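Local coordinates for protein KLLA0E08119p (Kluyveromyces lactis, PDB 3VA7) that probably carboxylates urea to urea-1-carboxylate, using ATP, hydrogencarbonate and a biotin prosthetic group, as the urea carboxylase part of a bifunctional urea-degrading enzyme, at residues Gly552-Asp560 with Glu570-Lys581; Asp472-Val480 with Leu539-Ile547. All coordinates share one frame; numbering follows the deposited sequence.

Interaction 1 of 2, residues Gly552-Asp560 with Glu570-Lys581; sequences GTVSCTLND and EVKRGDILSVGK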
loop_
_atom_site.group_PDB
_atom_site.type_symbol
_atom_site.label_atom_id
_atom_site.label_comp_id
_atom_site.label_asym_id
_atom_site.label_seq_id
_atom_site.Cartn_x
_atom_site.Cartn_y
_atom_site.Cartn_z
ATOM N N GLY A 552 26.621 -3.438 -6.373
ATOM C CA GLY A 552 27.537 -2.351 -6.761
ATOM C C GLY A 552 28.667 -2.157 -5.760
ATOM O O GLY A 552 28.661 -2.733 -4.657
ATOM N N THR A 553 29.663 -1.368 -6.151
ATOM C CA THR A 553 30.705 -0.959 -5.199
ATOM C C THR A 553 30.178 0.177 -4.318
ATOM O O THR A 553 29.757 1.245 -4.801
ATOM C CB THR A 553 32.036 -0.571 -5.909
ATOM O OG1 THR A 553 32.267 -1.481 -6.991
ATOM C CG2 THR A 553 33.232 -0.673 -4.945
ATOM N N VAL A 554 30.163 -0.098 -3.022
ATOM C CA VAL A 554 29.732 0.868 -2.042
ATOM C C VAL A 554 30.636 0.688 -0.853
ATOM O O VAL A 554 30.836 -0.449 -0.380
ATOM C CB VAL A 554 28.377 0.527 -1.427
ATOM C CG1 VAL A 554 27.485 1.723 -1.412
ATOM C CG2 VAL A 554 27.775 -0.635 -2.079
ATOM N N SER A 555 31.113 1.794 -0.299
ATOM C CA SER A 555 31.828 1.665 0.965
ATOM C C SER A 555 30.853 1.327 2.105
ATOM O O SER A 555 29.777 1.918 2.210
ATOM C CB SER A 555 32.669 2.913 1.235
ATOM O OG SER A 555 32.022 3.827 2.084
ATOM N N CYS A 556 31.220 0.353 2.925
ATOM C CA CYS A 556 30.373 -0.087 4.003
ATOM C C CYS A 556 31.112 -0.146 5.328
ATOM O O CYS A 556 32.173 -0.740 5.467
ATOM C CB CYS A 556 29.715 -1.463 3.721
ATOM S SG CYS A 556 29.011 -1.778 2.050
ATOM N N THR A 557 30.450 0.420 6.318
ATOM C CA THR A 557 30.966 0.705 7.632
ATOM C C THR A 557 30.286 -0.145 8.685
ATOM O O THR A 557 29.068 -0.235 8.691
ATOM C CB THR A 557 30.580 2.160 7.925
ATOM O OG1 THR A 557 31.673 2.993 7.569
ATOM C CG2 THR A 557 30.086 2.411 9.425
ATOM N N LEU A 558 31.055 -0.746 9.582
ATOM C CA LEU A 558 30.510 -1.223 10.841
ATOM C C LEU A 558 31.252 -0.597 12.019
ATOM O O LEU A 558 32.473 -0.850 12.237
ATOM C CB LEU A 558 30.529 -2.739 10.951
ATOM C CG LEU A 558 29.804 -3.252 12.187
ATOM C CD1 LEU A 558 28.325 -3.051 11.944
ATOM C CD2 LEU A 558 30.138 -4.736 12.510
ATOM N N ASN A 559 30.487 0.196 12.783
ATOM C CA ASN A 559 31.022 1.055 13.840
ATOM C C ASN A 559 32.283 1.729 13.296
ATOM O O ASN A 559 33.319 1.791 13.971
ATOM C CB ASN A 559 31.321 0.238 15.111
ATOM C CG ASN A 559 30.074 -0.256 15.786
ATOM O OD1 ASN A 559 29.109 0.490 15.925
ATOM N ND2 ASN A 559 30.088 -1.507 16.240
ATOM N N ASP A 560 32.203 2.148 12.032
ATOM C CA ASP A 560 33.235 2.972 11.386
ATOM C C ASP A 560 34.428 2.279 10.729
ATOM O O ASP A 560 35.139 2.906 9.946
ATOM C CB ASP A 560 33.684 4.092 12.322
ATOM C CG ASP A 560 32.604 5.136 12.500
ATOM O OD1 ASP A 560 32.212 5.745 11.478
ATOM O OD2 ASP A 560 32.118 5.318 13.643
ATOM N N GLU A 570 29.458 -10.539 11.059
ATOM C CA GLU A 570 28.798 -10.690 12.379
ATOM C C GLU A 570 28.538 -9.346 13.093
ATOM O O GLU A 570 29.462 -8.599 13.359
ATOM C CB GLU A 570 29.626 -11.620 13.285
ATOM C CG GLU A 570 29.310 -13.145 13.167
ATOM C CD GLU A 570 30.516 -14.049 13.546
ATOM O OE1 GLU A 570 30.324 -15.042 14.317
ATOM O OE2 GLU A 570 31.661 -13.761 13.069
ATOM N N VAL A 571 27.274 -9.047 13.394
ATOM C CA VAL A 571 26.861 -7.732 13.935
ATOM C C VAL A 571 26.442 -7.911 15.384
ATOM O O VAL A 571 25.842 -8.931 15.758
ATOM C CB VAL A 571 25.692 -7.086 13.112
ATOM C CG1 VAL A 571 25.109 -5.890 13.832
ATOM C CG2 VAL A 571 26.141 -6.664 11.717
ATOM N N LYS A 572 26.754 -6.925 16.214
ATOM C CA LYS A 572 26.652 -7.170 17.654
ATOM C C LYS A 572 25.356 -6.724 18.362
ATOM O O LYS A 572 24.741 -7.528 19.073
ATOM C CB LYS A 572 27.932 -6.737 18.406
ATOM C CG LYS A 572 28.796 -7.935 18.862
ATOM C CD LYS A 572 30.181 -7.558 19.502
ATOM C CE LYS A 572 30.161 -6.314 20.429
ATOM N NZ LYS A 572 30.431 -5.045 19.665
ATOM N N ARG A 573 24.943 -5.477 18.195
ATOM C CA ARG A 573 23.921 -4.910 19.094
ATOM C C ARG A 573 24.513 -3.675 19.680
ATOM O O ARG A 573 25.507 -3.742 20.410
ATOM C CB ARG A 573 23.492 -5.832 20.239
ATOM C CG ARG A 573 22.656 -5.090 21.279
ATOM C CD ARG A 573 22.026 -6.016 22.292
ATOM N NE ARG A 573 21.115 -5.270 23.168
ATOM C CZ ARG A 573 20.634 -5.705 24.348
ATOM N NH1 ARG A 573 20.984 -6.905 24.844
ATOM N NH2 ARG A 573 19.796 -4.929 25.048
ATOM N N GLY A 574 23.906 -2.543 19.346
ATOM C CA GLY A 574 24.599 -1.279 19.447
ATOM C C GLY A 574 25.423 -1.030 18.190
ATOM O O GLY A 574 25.969 0.052 18.023
ATOM N N ASP A 575 25.511 -2.006 17.286
ATOM C CA ASP A 575 26.279 -1.779 16.068
ATOM C C ASP A 575 25.603 -0.812 15.087
ATOM O O ASP A 575 24.406 -0.851 14.857
ATOM C CB ASP A 575 26.583 -3.086 15.356
ATOM C CG ASP A 575 27.778 -3.829 15.940
ATOM O OD1 ASP A 575 28.337 -3.371 16.998
ATOM O OD2 ASP A 575 28.139 -4.881 15.314
ATOM N N ILE A 576 26.383 0.071 14.510
ATOM C CA ILE A 576 25.874 0.843 13.419
ATOM C C ILE A 576 26.537 0.397 12.117
ATOM O O ILE A 576 27.755 0.584 11.914
ATOM C CB ILE A 576 26.031 2.341 13.665
ATOM C CG1 ILE A 576 25.140 2.746 14.850
ATOM C CG2 ILE A 576 25.747 3.125 12.371
ATOM C CD1 ILE A 576 25.638 3.940 15.623
ATOM N N LEU A 577 25.708 -0.215 11.265
ATOM C CA LEU A 577 26.044 -0.543 9.876
ATOM C C LEU A 577 25.676 0.642 9.051
ATOM O O LEU A 577 24.638 1.229 9.250
ATOM C CB LEU A 577 25.277 -1.788 9.399
ATOM C CG LEU A 577 25.316 -2.227 7.918
ATOM C CD1 LEU A 577 26.709 -2.595 7.437
ATOM C CD2 LEU A 577 24.361 -3.414 7.681
ATOM N N SER A 578 26.533 1.022 8.134
ATOM C CA SER A 578 26.224 2.140 7.270
ATOM C C SER A 578 26.749 1.861 5.862
ATOM O O SER A 578 27.917 1.499 5.686
ATOM C CB SER A 578 26.826 3.425 7.857
ATOM O OG SER A 578 27.236 4.329 6.838
ATOM N N VAL A 579 25.884 1.997 4.863
ATOM C CA VAL A 579 26.342 1.843 3.497
ATOM C C VAL A 579 26.154 3.101 2.686
ATOM O O VAL A 579 25.102 3.681 2.664
ATOM C CB VAL A 579 25.919 0.471 2.796
ATOM C CG1 VAL A 579 24.998 -0.406 3.660
ATOM C CG2 VAL A 579 25.446 0.671 1.377
ATOM N N GLY A 580 27.241 3.533 2.055
ATOM C CA GLY A 580 27.358 4.861 1.514
ATOM C C GLY A 580 26.931 4.935 0.096
ATOM O O GLY A 580 25.907 4.426 -0.242
ATOM N N LYS A 581 27.736 5.564 -0.739
ATOM C CA LYS A 581 27.356 5.872 -2.099
ATOM C C LYS A 581 27.786 4.703 -2.957
ATOM O O LYS A 581 28.794 4.049 -2.668
ATOM C CB LYS A 581 28.067 7.152 -2.509
ATOM C CG LYS A 581 27.614 7.797 -3.806
ATOM C CD LYS A 581 28.312 9.188 -3.964
ATOM C CE LYS A 581 27.910 9.912 -5.294
ATOM N NZ LYS A 581 28.804 9.503 -6.454
#

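Interaction 2 of 2, residues Asp472-Val480 with Leu539-Ile547; sequences DYKPCAFEV and LLFHTETVI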
loop_
_atom_site.group_PDB
_atom_site.type_symbol
_atom_site.label_atom_id
_atom_site.label_comp_id
_atom_site.label_asym_id
_atom_site.label_seq_id
_atom_site.Cartn_x
_atom_site.Cartn_y
_atom_site.Cartn_z
ATOM N N ASP A 472 13.480 -3.477 30.943
ATOM C CA ASP A 472 14.454 -3.670 29.871
ATOM C C ASP A 472 13.753 -4.168 28.604
ATOM O O ASP A 472 13.473 -5.390 28.473
ATOM C CB ASP A 472 15.621 -4.593 30.284
ATOM C CG ASP A 472 16.934 -4.239 29.555
ATOM O OD1 ASP A 472 17.908 -5.042 29.633
ATOM O OD2 ASP A 472 16.986 -3.157 28.902
ATOM N N TYR A 473 13.451 -3.223 27.698
ATOM C CA TYR A 473 12.829 -3.586 26.424
ATOM C C TYR A 473 13.802 -3.528 25.252
ATOM O O TYR A 473 14.257 -2.426 24.862
ATOM C CB TYR A 473 11.542 -2.772 26.119
ATOM C CG TYR A 473 10.995 -3.043 24.719
ATOM C CD1 TYR A 473 10.589 -4.314 24.342
ATOM C CD2 TYR A 473 10.922 -2.027 23.772
ATOM C CE1 TYR A 473 10.128 -4.569 23.052
ATOM C CE2 TYR A 473 10.446 -2.267 22.486
ATOM C CZ TYR A 473 10.058 -3.545 22.123
ATOM O OH TYR A 473 9.599 -3.787 20.838
ATOM N N LYS A 474 14.091 -4.717 24.690
ATOM C CA LYS A 474 14.915 -4.842 23.455
ATOM C C LYS A 474 14.216 -5.539 22.281
ATOM O O LYS A 474 13.989 -6.756 22.314
ATOM C CB LYS A 474 16.329 -5.438 23.711
ATOM C CG LYS A 474 16.394 -6.810 24.456
ATOM C CD LYS A 474 16.492 -6.632 25.999
ATOM C CE LYS A 474 16.919 -7.923 26.746
ATOM N NZ LYS A 474 16.641 -7.800 28.232
ATOM N N PRO A 475 13.875 -4.756 21.240
ATOM C CA PRO A 475 13.336 -5.224 19.964
ATOM C C PRO A 475 14.317 -6.098 19.210
ATOM O O PRO A 475 15.472 -5.678 18.966
ATOM C CB PRO A 475 13.110 -3.930 19.172
ATOM C CG PRO A 475 13.957 -2.934 19.826
ATOM C CD PRO A 475 14.008 -3.295 21.266
ATOM N N CYS A 476 13.876 -7.298 18.842
ATOM C CA CYS A 476 14.696 -8.125 17.977
ATOM C C CYS A 476 14.577 -7.579 16.539
ATOM O O CYS A 476 13.795 -8.096 15.721
ATOM C CB CYS A 476 14.284 -9.590 18.083
ATOM S SG CYS A 476 15.232 -10.659 16.946
ATOM N N ALA A 477 15.355 -6.532 16.246
ATOM C CA ALA A 477 15.053 -5.631 15.141
ATOM C C ALA A 477 16.184 -4.646 14.774
ATOM O O ALA A 477 17.118 -4.426 15.548
ATOM C CB ALA A 477 13.811 -4.817 15.511
ATOM N N PHE A 478 16.097 -3.999 13.621
ATOM C CA PHE A 478 17.013 -2.874 13.441
ATOM C C PHE A 478 16.287 -1.531 13.389
ATOM O O PHE A 478 15.089 -1.494 13.460
ATOM C CB PHE A 478 18.030 -3.115 12.297
ATOM C CG PHE A 478 17.442 -3.118 10.918
ATOM C CD1 PHE A 478 17.356 -1.935 10.179
ATOM C CD2 PHE A 478 17.015 -4.298 10.339
ATOM C CE1 PHE A 478 16.845 -1.926 8.886
ATOM C CE2 PHE A 478 16.500 -4.313 9.040
ATOM C CZ PHE A 478 16.425 -3.118 8.313
ATOM N N GLU A 479 17.000 -0.429 13.282
ATOM C CA GLU A 479 16.360 0.874 13.326
ATOM C C GLU A 479 17.051 1.765 12.337
ATOM O O GLU A 479 18.262 1.759 12.249
ATOM C CB GLU A 479 16.445 1.472 14.745
ATOM C CG GLU A 479 15.902 2.916 14.879
ATOM C CD GLU A 479 16.093 3.538 16.279
ATOM O OE1 GLU A 479 15.980 4.798 16.393
ATOM O OE2 GLU A 479 16.350 2.759 17.245
ATOM N N VAL A 480 16.282 2.559 11.617
ATOM C CA VAL A 480 16.838 3.343 10.554
ATOM C C VAL A 480 17.316 4.716 11.048
ATOM O O VAL A 480 16.516 5.662 11.200
ATOM C CB VAL A 480 15.807 3.509 9.428
ATOM C CG1 VAL A 480 16.382 4.360 8.310
ATOM C CG2 VAL A 480 15.360 2.150 8.912
ATOM N N LEU A 539 22.048 2.027 9.818
ATOM C CA LEU A 539 21.139 1.264 10.632
ATOM C C LEU A 539 21.720 0.957 12.005
ATOM O O LEU A 539 22.882 0.627 12.114
ATOM C CB LEU A 539 20.812 -0.060 9.937
ATOM C CG LEU A 539 20.459 -0.081 8.447
ATOM C CD1 LEU A 539 20.328 -1.556 8.024
ATOM C CD2 LEU A 539 19.177 0.729 8.161
ATOM N N LEU A 540 20.898 1.046 13.043
ATOM C CA LEU A 540 21.293 0.640 14.369
ATOM C C LEU A 540 20.693 -0.729 14.657
ATOM O O LEU A 540 19.511 -0.952 14.484
ATOM C CB LEU A 540 20.831 1.670 15.408
ATOM C CG LEU A 540 20.877 1.415 16.935
ATOM C CD1 LEU A 540 22.172 0.732 17.364
ATOM C CD2 LEU A 540 20.703 2.742 17.701
ATOM N N PHE A 541 21.522 -1.656 15.087
ATOM C CA PHE A 541 21.034 -2.982 15.336
ATOM C C PHE A 541 20.779 -3.163 16.823
ATOM O O PHE A 541 21.641 -2.809 17.647
ATOM C CB PHE A 541 22.033 -4.002 14.819
ATOM C CG PHE A 541 21.860 -4.335 13.380
ATOM C CD1 PHE A 541 21.185 -5.492 12.998
ATOM C CD2 PHE A 541 22.363 -3.505 12.402
ATOM C CE1 PHE A 541 21.029 -5.808 11.665
ATOM C CE2 PHE A 541 22.199 -3.807 11.056
ATOM C CZ PHE A 541 21.533 -4.938 10.685
ATOM N N HIS A 542 19.614 -3.712 17.159
ATOM C CA HIS A 542 19.186 -3.790 18.550
ATOM C C HIS A 542 19.333 -5.175 19.076
ATOM O O HIS A 542 18.961 -5.499 20.224
ATOM C CB HIS A 542 17.748 -3.318 18.685
ATOM C CG HIS A 542 17.652 -1.843 18.716
ATOM N ND1 HIS A 542 17.096 -1.111 17.690
ATOM C CD2 HIS A 542 18.128 -0.947 19.612
ATOM C CE1 HIS A 542 17.184 0.176 17.977
ATOM N NE2 HIS A 542 17.807 0.302 19.136
ATOM N N THR A 543 19.870 -5.996 18.205
ATOM C CA THR A 543 19.974 -7.391 18.483
ATOM C C THR A 543 21.156 -7.915 17.645
ATOM O O THR A 543 21.791 -7.143 16.925
ATOM C CB THR A 543 18.663 -8.041 18.144
ATOM O OG1 THR A 543 18.711 -9.413 18.532
ATOM C CG2 THR A 543 18.423 -7.939 16.648
ATOM N N GLU A 544 21.459 -9.201 17.726
ATOM C CA GLU A 544 22.631 -9.723 17.013
ATOM C C GLU A 544 22.267 -10.537 15.795
ATOM O O GLU A 544 21.248 -11.210 15.774
ATOM C CB GLU A 544 23.567 -10.523 17.945
ATOM C CG GLU A 544 22.977 -11.782 18.581
ATOM C CD GLU A 544 24.050 -12.852 18.897
ATOM O OE1 GLU A 544 25.183 -12.485 19.346
ATOM O OE2 GLU A 544 23.760 -14.066 18.677
ATOM N N THR A 545 23.126 -10.510 14.784
ATOM C CA THR A 545 22.849 -11.251 13.553
ATOM C C THR A 545 24.074 -11.264 12.646
ATOM O O THR A 545 25.113 -10.734 13.011
ATOM C CB THR A 545 21.596 -10.625 12.801
ATOM O OG1 THR A 545 21.260 -11.385 11.623
ATOM C CG2 THR A 545 21.835 -9.159 12.445
ATOM N N VAL A 546 23.918 -11.852 11.461
ATOM C CA VAL A 546 24.892 -11.804 10.392
ATOM C C VAL A 546 24.329 -10.975 9.204
ATOM O O VAL A 546 23.152 -10.980 8.965
ATOM C CB VAL A 546 25.287 -13.259 9.945
ATOM C CG1 VAL A 546 26.447 -13.236 8.975
ATOM C CG2 VAL A 546 25.585 -14.176 11.146
ATOM N N ILE A 547 25.197 -10.308 8.447
ATOM C CA ILE A 547 24.847 -9.338 7.423
ATOM C C ILE A 547 25.744 -9.568 6.225
ATOM O O ILE A 547 26.842 -10.091 6.372
ATOM C CB ILE A 547 25.063 -7.898 8.030
ATOM C CG1 ILE A 547 23.723 -7.266 8.364
ATOM C CG2 ILE A 547 25.966 -6.905 7.214
ATOM C CD1 ILE A 547 22.987 -8.002 9.464
#

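Interaction 1 of 2, residues Gly552-Asp560 with Glu570-Lys581
N559 and D575 lock one end of this antiparallel strand pair. From CB outward, the N559 side chain reaches over to the turn before strand 576-581, chi1 of -69° setting CG anti to the carbonyl carbon. There N559 CG lies 3.8 Å from D575 OD1. The amide then splits its work. N559 OD1 accepts the backbone N-H of I576 at 3.1 Å, a nearly straight bond whose donor sits well above the carbonyl plane. N559 ND2 donates to D575 OD1 at 2.7 Å; the acceptor lies close to the amide plane, but the carboxylate is met from above its own plane, the two planes standing 84° apart. The N559 backbone N also bonds to I576 O, giving the asparagine three bonds to two consecutive residues. D575 is held from its other oxygen too, since the K572 N-H donates to OD2 within the turn.

The L558 side chain crosses D575 at a slant. L558 CD2 comes 3.4 Å from D575 OD2, while L558 CD1 touches V571 CG2 at 4.2 Å. Further along, T557 and S578 form the hydrogen-bonded pair, T557 N to S578 O measuring 2.8 Å, with their side chains on the partly exposed face. The non-hydrogen-bonded pairs C556-V579 and L558-L577 share the other face, with C556, V579 and L577 buried; C556 SG meets V579 CB at 3.9 Å. Behind this face lie V549 and I547 of strand 545-550 and L590 of strand 587-592. Strands 553-558 and 576-581 run at 166° to each other, and this is the layout of two adjoining antiparallel strands in one layer of a packed pair of beta sheets, here in the carboxyltransferase A/B region, with the bonds between N559 and D575 ending the pairing.

Interaction 2 of 2, residues Asp472-Val480 with Leu539-Ile547
F478 and F541 face each other across a non-hydrogen-bonded pair, and the tight part of the contact is built around them. F478 CB stands over the centre of the F541 ring, 4.0 Å from the centroid and 9° off the normal: a CH-pi contact. The rings themselves barely overlap, being tilted by 30° and slid apart. With chi1 at 69°, F478 CG is held between the backbone N and the carbonyl carbon, which carries the ring along to L539; both L539 methyls rest against the CD1-CE1 side of the F478 ring, L539 CD1 lying 3.6 Å from F478 CE1. V480 and L539 continue this buried face side by side. Between the two non-hydrogen-bonded pairs, E479 and L540 exchange backbone bonds, L540 N to E479 O being 2.8 Å. A third bond, H542 N to A477 O at 3.1 Å, closes the regular pairing.

Close packing carries on past it, around the inverse gamma turn centred on C476: T543 CG2 lies 3.4 Å from A477 N, and P475 CG rests 4.0 Å from H542 CB. The loose, solvent side is at K474, which barely touches the partner; its amine leads out to a salt bridge to D472 whose hydrogen bond is weak. Y473 turns to the biotin carboxylase side, hydrogen-bonding D447 and meeting Y448 edge to face. The chain passes from these biotin carboxylase residues into an antiparallel sheet, where strand 477-480 sits between strands 538-541 and 626-628, tying the biotin carboxylase part of the enzyme to its carboxyltransferase part.

How the interactions relate
Coming from the N terminus, the chain lays down 472-480, runs through 58 residues that include helix 511-520, and returns at 539-547, where interaction 2 closes that long loop. Strand 545-550 then leads to the corner at G552, and interaction 1 opens and closes over a nine-residue excursion. The two contacts are in series, neither nesting nor crossing. They meet along two seams. L577 O probably accepts a hydrogen bond from L539 N, placing strands 576-582 and 538-541 side by side in the six-stranded sheet; V571 N probably bonds T545 O, joining 569-571 to 545-550 in the five-stranded one. The short turns 542-544 and 572-575 therefore each carry the chain from one sheet to the other.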